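PDB 6IK4: elastinolytic metalloprotease from Pseudoalteromonas sp. CF6-2, which probably acts as a zinc metalloendopeptidase on elastin and peptidoglycan, this chain being the C-terminal part of the protein that carries the M23 peptidase domain. Local coordinates for residues Y30-F35 and H120-Q125; N76-S81 and L108-Q113; G19-T24 and S147-N152. All coordinates share one frame; numbering follows the deposited sequence.

Contacts 1 and 3 hold one zinc ion, and contact 2 brings His79, a predicted catalytic residue, near it, its side chain about 5 Å from the metal. Contact 1 supplies two ligands, Asp34 and His120, and contact 3 the other protein ligand, His21. Contacts 1 and 2 have centres about 12 Å apart; strands 119-125 and 73-81, one in each, are sheet neighbours, with Tyr78 N 2.9 Å from His120 O. Contacts 1 and 3, centres about 10 Å apart, meet where Asn23 OD1 lies 2.8 Å from His120 NE2. Contacts 2 and 3 have centres about 17 Å and nearest atoms about 6 Å apart. Along the chain contact 2 nests inside contact 1, and contact 1 inside contact 3.

Contact 1 of 3, residues Y30-F35 and H120-Q125; sequences YSSLDF and HFTLLQ. With ZN (zinc ion), chain B.
Asp34 and His120, a non-hydrogen-bonded pair of antiparallel strands, grip one zinc ion between them, Asp34 OD1 and His120 ND1 each 2.0 Å from the metal. Asp34 OD1 stands at the edge of the imidazole, near its plane, and the carboxylate is turned 51° against the ring. In His120, CG anti to the backbone N (chi1 170°) carries the ring to the zinc, and chi2 of 84° turns ND1 to it. On the same face Ser32 OG and Thr122 OG1 share a hydrogen bond of 2.8 Å, and Ser32 CB packs 3.4 Å from His120 CE1. Between them the backbones of Leu33 and Phe121 exchange two hydrogen bonds, and Leu123 N donates to Ser31 O. Leu33 and Phe121 point to the opposite face, where the end of the Phe35 ring reaches over, Phe35 CE2 meeting Phe121 CD2 at 3.7 Å with the rings set obliquely. Ser31 and Ser32 form a classic beta bulge against His21, whose NE2 also binds the zinc. His120 closes the His-x-His motif of M23 peptidases, begun by His118. With ND1 on the metal and NE2 hydrogen-bonded to Asn23, the His120 ring is fixed at both nitrogens, while Asp34 probably offsets part of the zinc's charge.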
ATOM      1  N   TYR A  30      -9.892   6.418   6.479  1.00 13.91           N
ATOM      2  CA  TYR A  30      -8.441   6.401   6.255  1.00 15.17           C
ATOM      3  C   TYR A  30      -8.065   4.988   5.833  1.00 13.15           C
ATOM      4  O   TYR A  30      -7.720   4.135   6.654  1.00 15.03           O
ATOM      5  CB  TYR A  30      -7.677   6.846   7.491  1.00 13.83           C
ATOM      6  CG  TYR A  30      -8.096   8.223   7.957  1.00 17.39           C
ATOM      7  CD1 TYR A  30      -8.626   9.151   7.061  1.00 13.09           C
ATOM      8  CD2 TYR A  30      -7.986   8.584   9.295  1.00 23.84           C
ATOM      9  CE1 TYR A  30      -9.031  10.417   7.496  1.00 17.35           C
ATOM     10  CE2 TYR A  30      -8.381   9.835   9.735  1.00 20.37           C
ATOM     11  CZ  TYR A  30      -8.905  10.744   8.834  1.00 23.12           C
ATOM     12  OH  TYR A  30      -9.303  11.978   9.299  1.00 24.87           O
ATOM     13  N   SER A  31      -8.115   4.766   4.527  1.00 11.71           N
ATOM     14  CA  SER A  31      -8.004   3.452   3.904  1.00 11.82           C
ATOM     15  C   SER A  31      -6.629   3.156   3.325  1.00 10.05           C
ATOM     16  O   SER A  31      -6.394   2.026   2.883  1.00  9.12           O
ATOM     17  CB  SER A  31      -9.006   3.359   2.764  1.00 13.40           C
ATOM     18  OG  SER A  31      -8.645   4.291   1.763  1.00 13.87           O
ATOM     19  N   SER A  32      -5.741   4.144   3.264  1.00  9.04           N
ATOM     20  CA  SER A  32      -4.567   4.061   2.414  1.00 10.69           C
ATOM     21  C   SER A  32      -3.298   4.434   3.176  1.00 11.86           C
ATOM     22  O   SER A  32      -3.331   5.196   4.144  1.00 11.78           O
ATOM     23  CB  SER A  32      -4.717   4.987   1.194  1.00 10.48           C
ATOM     24  OG  SER A  32      -5.901   4.693   0.461  1.00 10.15           O
ATOM     25  N   LEU A  33      -2.175   3.894   2.699  1.00 11.07           N
ATOM     26  CA  LEU A  33      -0.838   4.199   3.196  1.00 10.06           C
ATOM     27  C   LEU A  33       0.078   4.400   2.004  1.00 11.19           C
ATOM     28  O   LEU A  33      -0.076   3.728   0.982  1.00 11.37           O
ATOM     29  CB  LEU A  33      -0.290   3.058   4.077  1.00 10.56           C
ATOM     30  CG  LEU A  33      -1.047   2.792   5.377  1.00 15.46           C
ATOM     31  CD1 LEU A  33      -0.748   1.379   5.881  1.00  9.07           C
ATOM     32  CD2 LEU A  33      -0.669   3.833   6.439  1.00 13.52           C
ATOM     33  N   ASP A  34       1.030   5.326   2.127  1.00 11.19           N
ATOM     34  CA  ASP A  34       2.067   5.507   1.117  1.00 10.04           C
ATOM     35  C   ASP A  34       3.351   4.838   1.607  1.00  9.23           C
ATOM     36  O   ASP A  34       3.871   5.197   2.667  1.00 10.91           O
ATOM     37  CB  ASP A  34       2.297   6.993   0.831  1.00 10.11           C
ATOM     38  CG  ASP A  34       1.071   7.658   0.236  1.00 14.16           C
ATOM     39  OD1 ASP A  34       0.249   6.940  -0.355  1.00  9.75           O
ATOM     40  OD2 ASP A  34       0.931   8.891   0.346  1.00 15.30           O
ATOM     41  N   PHE A  35       3.837   3.846   0.852  1.00  9.69           N
ATOM     42  CA  PHE A  35       5.043   3.091   1.189  1.00 10.64           C
ATOM     43  C   PHE A  35       6.178   3.442   0.234  1.00 11.77           C
ATOM     44  O   PHE A  35       5.959   3.558  -0.976  1.00  9.77           O
ATOM     45  CB  PHE A  35       4.827   1.578   1.073  1.00  9.88           C
ATOM     46  CG  PHE A  35       3.838   0.999   2.042  1.00  8.55           C
ATOM     47  CD1 PHE A  35       3.867   1.333   3.386  1.00  9.04           C
ATOM     48  CD2 PHE A  35       2.891   0.097   1.599  1.00 12.77           C
ATOM     49  CE1 PHE A  35       2.976   0.771   4.273  1.00 12.32           C
ATOM     50  CE2 PHE A  35       1.980  -0.463   2.472  1.00 15.03           C
ATOM     51  CZ  PHE A  35       2.020  -0.134   3.813  1.00 10.48           C
ATOM     52  N   HIS A 120       0.917   4.038  -3.471  1.00  9.21           N
ATOM     53  CA  HIS A 120      -0.277   4.379  -2.712  1.00 11.64           C
ATOM     54  C   HIS A 120      -1.064   3.087  -2.552  1.00 11.28           C
ATOM     55  O   HIS A 120      -1.594   2.560  -3.531  1.00 11.70           O
ATOM     56  CB  HIS A 120      -1.068   5.455  -3.465  1.00 11.10           C
ATOM     57  CG  HIS A 120      -2.436   5.740  -2.917  1.00 11.29           C
ATOM     58  ND1 HIS A 120      -2.653   6.607  -1.869  1.00 10.94           N
ATOM     59  CD2 HIS A 120      -3.660   5.326  -3.321  1.00 12.94           C
ATOM     60  CE1 HIS A 120      -3.952   6.698  -1.635  1.00 17.27           C
ATOM     61  NE2 HIS A 120      -4.585   5.928  -2.503  1.00 12.28           N
ATOM     62  N   PHE A 121      -1.116   2.572  -1.328  1.00  9.89           N
ATOM     63  CA  PHE A 121      -1.668   1.255  -1.007  1.00  8.80           C
ATOM     64  C   PHE A 121      -3.009   1.420  -0.296  1.00 10.97           C
ATOM     65  O   PHE A 121      -3.079   2.117   0.715  1.00 13.16           O
ATOM     66  CB  PHE A 121      -0.657   0.515  -0.125  1.00 10.30           C
ATOM     67  CG  PHE A 121      -1.125  -0.809   0.422  1.00 14.60           C
ATOM     68  CD1 PHE A 121      -0.982  -1.973  -0.316  1.00 15.55           C
ATOM     69  CD2 PHE A 121      -1.623  -0.895   1.716  1.00 10.57           C
ATOM     70  CE1 PHE A 121      -1.379  -3.204   0.207  1.00 15.88           C
ATOM     71  CE2 PHE A 121      -2.027  -2.117   2.243  1.00 13.06           C
ATOM     72  CZ  PHE A 121      -1.899  -3.268   1.489  1.00 14.45           C
ATOM     73  N   THR A 122      -4.063   0.753  -0.792  1.00 10.90           N
ATOM     74  CA  THR A 122      -5.426   0.976  -0.304  1.00 11.61           C
ATOM     75  C   THR A 122      -6.108  -0.352   0.001  1.00  9.85           C
ATOM     76  O   THR A 122      -6.006  -1.293  -0.788  1.00 11.79           O
ATOM     77  CB  THR A 122      -6.280   1.742  -1.342  1.00 12.32           C
ATOM     78  OG1 THR A 122      -5.636   2.975  -1.691  1.00 13.47           O
ATOM     79  CG2 THR A 122      -7.742   2.005  -0.828  1.00 11.75           C
ATOM     80  N   LEU A 123      -6.823  -0.408   1.130  1.00  8.38           N
ATOM     81  CA  LEU A 123      -7.645  -1.562   1.499  1.00 10.10           C
ATOM     82  C   LEU A 123      -9.099  -1.315   1.106  1.00 10.59           C
ATOM     83  O   LEU A 123      -9.662  -0.253   1.412  1.00 11.19           O
ATOM     84  CB  LEU A 123      -7.565  -1.841   3.003  1.00 10.27           C
ATOM     85  CG  LEU A 123      -8.397  -3.034   3.506  1.00 10.09           C
ATOM     86  CD1 LEU A 123      -7.848  -4.358   2.949  1.00  9.84           C
ATOM     87  CD2 LEU A 123      -8.454  -3.081   5.045  1.00 12.92           C
ATOM     88  N   LEU A 124      -9.717  -2.311   0.472  1.00 10.49           N
ATOM     89  CA  LEU A 124     -11.096  -2.211   0.044  1.00 10.76           C
ATOM     90  C   LEU A 124     -11.855  -3.443   0.512  1.00 10.33           C
ATOM     91  O   LEU A 124     -11.268  -4.495   0.772  1.00 12.07           O
ATOM     92  CB  LEU A 124     -11.209  -2.092  -1.485  1.00 10.23           C
ATOM     93  CG  LEU A 124     -10.479  -0.930  -2.154  1.00 13.35           C
ATOM     94  CD1 LEU A 124      -9.146  -1.393  -2.668  1.00 18.25           C
ATOM     95  CD2 LEU A 124     -11.323  -0.366  -3.288  1.00 18.92           C
ATOM     96  N   GLN A 125     -13.170  -3.291   0.622  1.00 12.13           N
ATOM     97  CA  GLN A 125     -14.060  -4.436   0.771  1.00 12.31           C
ATOM     98  C   GLN A 125     -15.249  -4.214  -0.150  1.00 10.90           C
ATOM     99  O   GLN A 125     -15.770  -3.100  -0.228  1.00 15.01           O
ATOM    100  CB  GLN A 125     -14.544  -4.630   2.223  1.00 12.03           C
ATOM    101  CG  GLN A 125     -15.231  -6.024   2.392  1.00 14.41           C
ATOM    102  CD  GLN A 125     -16.010  -6.191   3.680  1.00 28.44           C
ATOM    103  OE1 GLN A 125     -15.940  -5.356   4.577  1.00 23.68           O
ATOM    104  NE2 GLN A 125     -16.771  -7.281   3.771  1.00 23.96           N
TER
HETATM  105 ZN    ZN B 201      -1.487   7.894  -0.785  1.00 14.95          ZN

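Contact 2 of 3, residues N76-S81 and L108-Q113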
ATOM      1  N   ASN A  76      -5.373  -2.281  -3.290  1.00  9.49           N
ATOM      2  CA  ASN A  76      -5.155  -1.529  -4.513  1.00 10.24           C
ATOM      3  C   ASN A  76      -3.787  -0.872  -4.429  1.00 10.78           C
ATOM      4  O   ASN A  76      -3.364  -0.457  -3.348  1.00 13.29           O
ATOM      5  CB  ASN A  76      -6.257  -0.486  -4.699  1.00 10.43           C
ATOM      6  CG  ASN A  76      -6.397  -0.037  -6.136  1.00 18.02           C
ATOM      7  OD1 ASN A  76      -7.155  -0.626  -6.905  1.00 17.42           O
ATOM      8  ND2 ASN A  76      -5.652   1.008  -6.514  1.00 12.53           N
ATOM      9  N   TYR A  77      -3.089  -0.818  -5.569  1.00 11.03           N
ATOM     10  CA  TYR A  77      -1.714  -0.333  -5.664  1.00  9.93           C
ATOM     11  C   TYR A  77      -1.676   0.723  -6.758  1.00 10.93           C
ATOM     12  O   TYR A  77      -1.848   0.389  -7.933  1.00 11.10           O
ATOM     13  CB  TYR A  77      -0.741  -1.477  -5.997  1.00 12.05           C
ATOM     14  CG  TYR A  77      -0.860  -2.659  -5.052  1.00 12.10           C
ATOM     15  CD1 TYR A  77      -1.922  -3.569  -5.162  1.00 12.07           C
ATOM     16  CD2 TYR A  77       0.072  -2.859  -4.040  1.00 15.20           C
ATOM     17  CE1 TYR A  77      -2.046  -4.640  -4.280  1.00 13.08           C
ATOM     18  CE2 TYR A  77      -0.041  -3.930  -3.160  1.00 12.97           C
ATOM     19  CZ  TYR A  77      -1.106  -4.807  -3.272  1.00 14.79           C
ATOM     20  OH  TYR A  77      -1.223  -5.869  -2.387  1.00 15.64           O
ATOM     21  N   TYR A  78      -1.406   1.976  -6.388  1.00 12.51           N
ATOM     22  CA  TYR A  78      -1.421   3.089  -7.326  1.00 13.33           C
ATOM     23  C   TYR A  78      -0.046   3.763  -7.355  1.00 13.21           C
ATOM     24  O   TYR A  78       0.766   3.597  -6.439  1.00 12.98           O
ATOM     25  CB  TYR A  78      -2.542   4.098  -6.972  1.00 11.31           C
ATOM     26  CG  TYR A  78      -2.714   5.187  -8.012  1.00 14.74           C
ATOM     27  CD1 TYR A  78      -3.135   4.880  -9.302  1.00 15.82           C
ATOM     28  CD2 TYR A  78      -2.423   6.513  -7.719  1.00 16.77           C
ATOM     29  CE1 TYR A  78      -3.276   5.876 -10.275  1.00 16.51           C
ATOM     30  CE2 TYR A  78      -2.564   7.510  -8.682  1.00 20.92           C
ATOM     31  CZ  TYR A  78      -2.985   7.181  -9.957  1.00 19.05           C
ATOM     32  OH  TYR A  78      -3.120   8.176 -10.919  1.00 18.59           O
ATOM     33  N   HIS A  79       0.216   4.490  -8.454  1.00 12.85           N
ATOM     34  CA  HIS A  79       1.538   5.047  -8.802  1.00 13.75           C
ATOM     35  C   HIS A  79       2.508   3.965  -9.284  1.00 14.96           C
ATOM     36  O   HIS A  79       3.704   4.034  -9.001  1.00 14.99           O
ATOM     37  CB  HIS A  79       2.185   5.826  -7.648  1.00 12.82           C
ATOM     38  CG  HIS A  79       1.329   6.897  -7.053  1.00 16.51           C
ATOM     39  ND1 HIS A  79       0.729   7.883  -7.806  1.00 17.07           N
ATOM     40  CD2 HIS A  79       1.017   7.164  -5.761  1.00 15.85           C
ATOM     41  CE1 HIS A  79       0.068   8.702  -7.004  1.00 20.52           C
ATOM     42  NE2 HIS A  79       0.223   8.286  -5.759  1.00 18.14           N
ATOM     43  N   MET A  80       2.010   2.988 -10.045  1.00 14.12           N
ATOM     44  CA  MET A  80       2.789   1.818 -10.429  1.00 11.26           C
ATOM     45  C   MET A  80       3.373   1.961 -11.834  1.00 11.79           C
ATOM     46  O   MET A  80       2.957   2.805 -12.634  1.00 14.19           O
ATOM     47  CB  MET A  80       1.919   0.549 -10.374  1.00 12.86           C
ATOM     48  CG  MET A  80       1.318   0.243  -9.001  1.00 16.46           C
ATOM     49  SD  MET A  80       2.624  -0.161  -7.828  1.00 16.74           S
ATOM     50  CE  MET A  80       3.219  -1.734  -8.440  1.00 16.70           C
ATOM     51  N   SER A  81       4.329   1.079 -12.135  1.00 13.07           N
ATOM     52  CA  SER A  81       4.861   0.918 -13.483  1.00 16.03           C
ATOM     53  C   SER A  81       5.243  -0.544 -13.683  1.00 15.99           C
ATOM     54  O   SER A  81       5.261  -1.341 -12.738  1.00 14.34           O
ATOM     55  CB  SER A  81       6.066   1.834 -13.722  1.00 17.29           C
ATOM     56  OG  SER A  81       7.206   1.363 -13.020  1.00 17.83           O
ATOM     57  N   LEU A 108       1.469   9.336 -12.115  1.00 17.61           N
ATOM     58  CA  LEU A 108       0.191  10.030 -12.091  1.00 18.78           C
ATOM     59  C   LEU A 108      -0.605   9.779 -13.369  1.00 23.57           C
ATOM     60  O   LEU A 108      -1.313  10.657 -13.858  1.00 22.92           O
ATOM     61  CB  LEU A 108       0.408  11.523 -11.858  1.00 22.54           C
ATOM     62  CG  LEU A 108       1.138  11.818 -10.543  1.00 20.62           C
ATOM     63  CD1 LEU A 108       1.312  13.311 -10.340  1.00 23.84           C
ATOM     64  CD2 LEU A 108       0.382  11.204  -9.370  1.00 23.38           C
ATOM     65  N   CYS A 109      -0.513   8.564 -13.915  1.00 26.72           N
ATOM     66  CA  CYS A 109      -1.166   8.275 -15.187  1.00 23.43           C
ATOM     67  C   CYS A 109      -2.686   8.377 -15.103  1.00 24.27           C
ATOM     68  O   CYS A 109      -3.341   8.518 -16.141  1.00 34.95           O
ATOM     69  CB  CYS A 109      -0.730   6.893 -15.700  1.00 26.82           C
ATOM     70  SG  CYS A 109      -1.713   5.458 -15.158  1.00 43.83           S
ATOM     71  N   GLU A 110      -3.272   8.315 -13.904  1.00 22.41           N
ATOM     72  CA  GLU A 110      -4.705   8.540 -13.733  1.00 26.33           C
ATOM     73  C   GLU A 110      -4.992   9.766 -12.873  1.00 22.26           C
ATOM     74  O   GLU A 110      -6.094   9.897 -12.335  1.00 25.55           O
ATOM     75  CB  GLU A 110      -5.398   7.317 -13.125  1.00 22.18           C
ATOM     76  CG  GLU A 110      -5.496   6.121 -14.038  1.00 22.45           C
ATOM     77  CD  GLU A 110      -6.402   5.048 -13.449  1.00 32.23           C
ATOM     78  OE1 GLU A 110      -7.584   5.345 -13.181  1.00 39.53           O
ATOM     79  OE2 GLU A 110      -5.926   3.915 -13.235  1.00 26.98           O
ATOM     80  N   GLY A 111      -4.034  10.662 -12.727  1.00 22.69           N
ATOM     81  CA  GLY A 111      -4.239  11.840 -11.910  1.00 23.69           C
ATOM     82  C   GLY A 111      -3.654  11.668 -10.527  1.00 32.15           C
ATOM     83  O   GLY A 111      -2.984  10.680 -10.208  1.00 25.21           O
ATOM     84  N   GLY A 112      -3.921  12.662  -9.690  1.00 31.95           N
ATOM     85  CA  GLY A 112      -3.420  12.689  -8.332  1.00 28.13           C
ATOM     86  C   GLY A 112      -2.229  13.620  -8.187  1.00 26.10           C
ATOM     87  O   GLY A 112      -1.873  14.391  -9.081  1.00 29.66           O
ATOM     88  N   GLN A 113      -1.604  13.540  -7.020  1.00 32.87           N
ATOM     89  CA  GLN A 113      -0.404  14.311  -6.743  1.00 31.32           C
ATOM     90  C   GLN A 113       0.623  13.422  -6.062  1.00 22.31           C
ATOM     91  O   GLN A 113       0.272  12.434  -5.408  1.00 25.33           O
ATOM     92  CB  GLN A 113      -0.700  15.536  -5.865  1.00 41.50           C
ATOM     93  CG  GLN A 113      -1.739  15.302  -4.779  1.00 46.21           C
ATOM     94  CD  GLN A 113      -1.972  16.539  -3.921  1.00 60.86           C
ATOM     95  OE1 GLN A 113      -1.513  16.607  -2.779  1.00 61.10           O
ATOM     96  NE2 GLN A 113      -2.674  17.527  -4.472  1.00 53.56           N
TER
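Gly111 O lies in the plane of the Tyr78 ring, at its hydroxyl edge, while Glu110 CB approaches the same end obliquely, 3.3 Å from Tyr78 OH. The other flat group, the His79 imidazole, carries Tyr78 CD2 over one face, offset toward the rim, and is met obliquely by Leu108 CD2, 3.5 Å from His79 CE1; the His79 and Leu108 side chains lie side by side, pointing the same way. Tyr78 OH works both ways: it donates to Gly111 O over 2.6 Å and accepts from Glu110 N at 3.0 Å, the latter bond bent to 133° at the hydrogen. Extension of Tyr78 away from its own backbone N (chi1 -173°) carries the phenol out to this loop. Its target is a type I beta turn from Leu108 to Gly111, closed by Gly111 N to Leu108 O at 2.9 Å. A phenylalanine in place of Tyr78 would probably leave Gly111 O and Glu110 N without their shared partner and the turn freer to shift. His79 is a predicted catalytic proton donor or acceptor; its ND1 is hydrogen-bonded to Ala107 O, and its NE2 to a glycerol probably from the crystallisation liquor. Leu108 and the Tyr78 ring, with the bond to Ala107 O, probably help to hold the imidazole near the zinc site. The loop follows helix 104-107 and leads to strand 119-125, the sheet neighbour of strand 73-81, which bears Tyr78. It is tied by the Cys109-Cys63 disulfide to the turn between strands 55-61 and 64-68, while Glu110 OE2 bonds to Ser61 and Asn64.

Contact 3 of 3, residues G19-T24 and S147-N152; sequences GAHSNT and SNYDSN. With ZN (zinc ion), chain B.
His21 CG sits between its backbone N and carbonyl carbon (chi1 51°), and Tyr149 CG lies beside its own backbone N (chi1 -60°); together these rotations lay the two rings over each other. The result is an offset stack on a zinc ligand, built where a loop of the M23 metal site meets a type II beta turn, Ser147 to Asp150. The ring centroids are 4.0 Å apart and the planes 20° from parallel, with Tyr149 CE1 over the centre of the imidazole. His21 CB also stands over the tyrosine face, 3.8 Å from the ring centroid, in a CH-pi contact. At the imidazole's edge ND1 donates in plane to Gly19 O over 2.9 Å, while NE2 binds the zinc at 2.1 Å. One face and both nitrogens of His21 are therefore engaged, so the ring has little freedom to turn, and the bond to Gly19 O would probably make NE2 a stronger metal ligand. Asp34 and His120 are the other protein ligands; Tyr149 OH is hydrogen-bonded to a glycerol, probably from the crystallisation liquor.

Beside the stack further hydrogen bonds join the loops. Ser22 N points almost straight at Asn148 OD1, 2.8 Å away, while the ND2 of this amide bonds to Gly27 O. Tyr149 N donates to Ala20 O. Gly19 CA lies close against the turn, 3.5 Å from Asp150 O in a CA-H...O contact. Asp150 OD1 closes an Asx turn with Asn152 N, its OD2 accepting from Asn146 N. One water accepts from Gly19 N (3.0 Å) and donates to Tyr149 O (2.8 Å), bridging the two loops.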
ATOM      1  N   GLY A  19       1.446   8.371   7.164  1.00 13.81           N
ATOM      2  CA  GLY A  19       0.220   8.194   7.914  1.00 10.67           C
ATOM      3  C   GLY A  19      -0.945   7.740   7.052  1.00 11.78           C
ATOM      4  O   GLY A  19      -0.965   7.901   5.828  1.00 13.78           O
ATOM      5  N   ALA A  20      -1.957   7.190   7.726  1.00 13.21           N
ATOM      6  CA  ALA A  20      -3.145   6.717   7.028  1.00  8.87           C
ATOM      7  C   ALA A  20      -3.934   7.886   6.452  1.00 12.98           C
ATOM      8  O   ALA A  20      -4.024   8.960   7.057  1.00 15.13           O
ATOM      9  CB  ALA A  20      -4.022   5.892   7.977  1.00 11.12           C
ATOM     10  N   HIS A  21      -4.489   7.676   5.257  1.00 12.31           N
ATOM     11  CA  HIS A  21      -5.274   8.695   4.578  1.00 13.51           C
ATOM     12  C   HIS A  21      -6.317   8.018   3.708  1.00 13.60           C
ATOM     13  O   HIS A  21      -6.244   6.819   3.430  1.00 11.16           O
ATOM     14  CB  HIS A  21      -4.390   9.639   3.737  1.00 12.71           C
ATOM     15  CG  HIS A  21      -3.439   8.931   2.813  1.00 11.32           C
ATOM     16  ND1 HIS A  21      -2.306   8.285   3.266  1.00 11.31           N
ATOM     17  CD2 HIS A  21      -3.441   8.781   1.465  1.00 14.00           C
ATOM     18  CE1 HIS A  21      -1.654   7.767   2.239  1.00 12.24           C
ATOM     19  NE2 HIS A  21      -2.323   8.052   1.134  1.00 12.78           N
ATOM     20  N   SER A  22      -7.310   8.801   3.290  1.00 13.06           N
ATOM     21  CA  SER A  22      -8.276   8.284   2.338  1.00 13.16           C
ATOM     22  C   SER A  22      -7.625   8.141   0.966  1.00 14.87           C
ATOM     23  O   SER A  22      -6.519   8.638   0.711  1.00 14.26           O
ATOM     24  CB  SER A  22      -9.500   9.200   2.246  1.00 15.80           C
ATOM     25  OG  SER A  22      -9.245  10.253   1.326  1.00 20.96           O
ATOM     26  N   ASN A  23      -8.348   7.474   0.062  1.00 13.07           N
ATOM     27  CA  ASN A  23      -7.814   7.236  -1.271  1.00 16.18           C
ATOM     28  C   ASN A  23      -7.452   8.539  -1.967  1.00 20.38           C
ATOM     29  O   ASN A  23      -6.469   8.584  -2.712  1.00 24.17           O
ATOM     30  CB  ASN A  23      -8.812   6.448  -2.117  1.00 21.26           C
ATOM     31  CG  ASN A  23      -8.239   6.059  -3.463  1.00 27.74           C
ATOM     32  OD1 ASN A  23      -7.116   5.561  -3.550  1.00 22.45           O
ATOM     33  ND2 ASN A  23      -9.000   6.301  -4.528  1.00 27.99           N
ATOM     34  N   THR A  24      -8.212   9.611  -1.715  1.00 22.39           N
ATOM     35  CA  THR A  24      -7.923  10.907  -2.324  1.00 28.34           C
ATOM     36  C   THR A  24      -7.049  11.797  -1.463  1.00 26.70           C
ATOM     37  O   THR A  24      -6.499  12.776  -1.979  1.00 25.48           O
ATOM     38  CB  THR A  24      -9.213  11.678  -2.611  1.00 27.96           C
ATOM     39  OG1 THR A  24      -9.869  11.963  -1.372  1.00 25.64           O
ATOM     40  CG2 THR A  24     -10.135  10.870  -3.509  1.00 26.26           C
ATOM     41  N   SER A 147      -6.343  12.833  11.305  1.00 18.35           N
ATOM     42  CA  SER A 147      -6.576  13.567  10.068  1.00 18.45           C
ATOM     43  C   SER A 147      -5.849  12.824   8.958  1.00 21.18           C
ATOM     44  O   SER A 147      -5.009  11.961   9.220  1.00 19.18           O
ATOM     45  CB  SER A 147      -6.083  15.013  10.169  1.00 21.94           C
ATOM     46  OG  SER A 147      -4.691  15.030  10.411  1.00 23.72           O
ATOM     47  N   ASN A 148      -6.182  13.164   7.712  1.00 16.21           N
ATOM     48  CA  ASN A 148      -5.461  12.582   6.585  1.00 19.25           C
ATOM     49  C   ASN A 148      -3.963  12.834   6.706  1.00 20.96           C
ATOM     50  O   ASN A 148      -3.525  13.973   6.890  1.00 16.48           O
ATOM     51  CB  ASN A 148      -5.978  13.148   5.272  1.00 17.55           C
ATOM     52  CG  ASN A 148      -7.262  12.497   4.845  1.00 24.67           C
ATOM     53  OD1 ASN A 148      -7.250  11.458   4.180  1.00 21.15           O
ATOM     54  ND2 ASN A 148      -8.387  13.099   5.225  1.00 19.35           N
ATOM     55  N   TYR A 149      -3.188  11.751   6.616  1.00 15.20           N
ATOM     56  CA  TYR A 149      -1.728  11.729   6.619  1.00 13.75           C
ATOM     57  C   TYR A 149      -1.129  12.026   7.984  1.00 17.06           C
ATOM     58  O   TYR A 149       0.096  12.203   8.089  1.00 17.32           O
ATOM     59  CB  TYR A 149      -1.134  12.709   5.603  1.00 14.70           C
ATOM     60  CG  TYR A 149      -1.510  12.460   4.162  1.00 16.33           C
ATOM     61  CD1 TYR A 149      -0.893  11.449   3.423  1.00 13.38           C
ATOM     62  CD2 TYR A 149      -2.460  13.256   3.528  1.00 15.83           C
ATOM     63  CE1 TYR A 149      -1.222  11.237   2.091  1.00 17.14           C
ATOM     64  CE2 TYR A 149      -2.799  13.045   2.199  1.00 19.28           C
ATOM     65  CZ  TYR A 149      -2.180  12.039   1.488  1.00 18.98           C
ATOM     66  OH  TYR A 149      -2.528  11.840   0.169  1.00 17.45           O
ATOM     67  N   ASP A 150      -1.946  12.100   9.030  1.00 15.64           N
ATOM     68  CA  ASP A 150      -1.442  12.378  10.369  1.00 21.20           C
ATOM     69  C   ASP A 150      -0.330  11.403  10.739  1.00 23.61           C
ATOM     70  O   ASP A 150      -0.530  10.185  10.732  1.00 18.14           O
ATOM     71  CB  ASP A 150      -2.605  12.292  11.362  1.00 17.85           C
ATOM     72  CG  ASP A 150      -2.205  12.635  12.788  1.00 19.16           C
ATOM     73  OD1 ASP A 150      -1.072  13.107  13.018  1.00 23.22           O
ATOM     74  OD2 ASP A 150      -3.055  12.438  13.685  1.00 22.19           O
ATOM     75  N   SER A 151       0.855  11.943  11.028  1.00 15.35           N
ATOM     76  CA  SER A 151       2.023  11.144  11.384  1.00 18.26           C
ATOM     77  C   SER A 151       2.435  11.293  12.847  1.00 18.59           C
ATOM     78  O   SER A 151       3.468  10.743  13.244  1.00 19.87           O
ATOM     79  CB  SER A 151       3.207  11.511  10.476  1.00 21.09           C
ATOM     80  OG  SER A 151       3.701  12.803  10.796  1.00 22.09           O
ATOM     81  N   ASN A 152       1.679  12.040  13.648  1.00 19.33           N
ATOM     82  CA  ASN A 152       1.929  12.095  15.087  1.00 13.91           C
ATOM     83  C   ASN A 152       1.895  10.681  15.649  1.00 15.02           C
ATOM     84  O   ASN A 152       0.886   9.981  15.519  1.00 19.59           O
ATOM     85  CB  ASN A 152       0.875  12.975  15.766  1.00 18.22           C
ATOM     86  CG  ASN A 152       1.133  13.178  17.250  1.00 23.86           C
ATOM     87  OD1 ASN A 152       1.732  12.337  17.920  1.00 32.39           O
ATOM     88  ND2 ASN A 152       0.682  14.313  17.772  1.00 30.21           N
TER
HETATM   89 ZN    ZN B 201      -1.487   7.894  -0.785  1.00 14.95          ZN
HETATM   90  O   HOH W   1       2.283  11.173   6.744  1.00 14.69           O
HETATM   91  O   HOH W   2      -3.212   8.825  10.130  1.00 17.75           O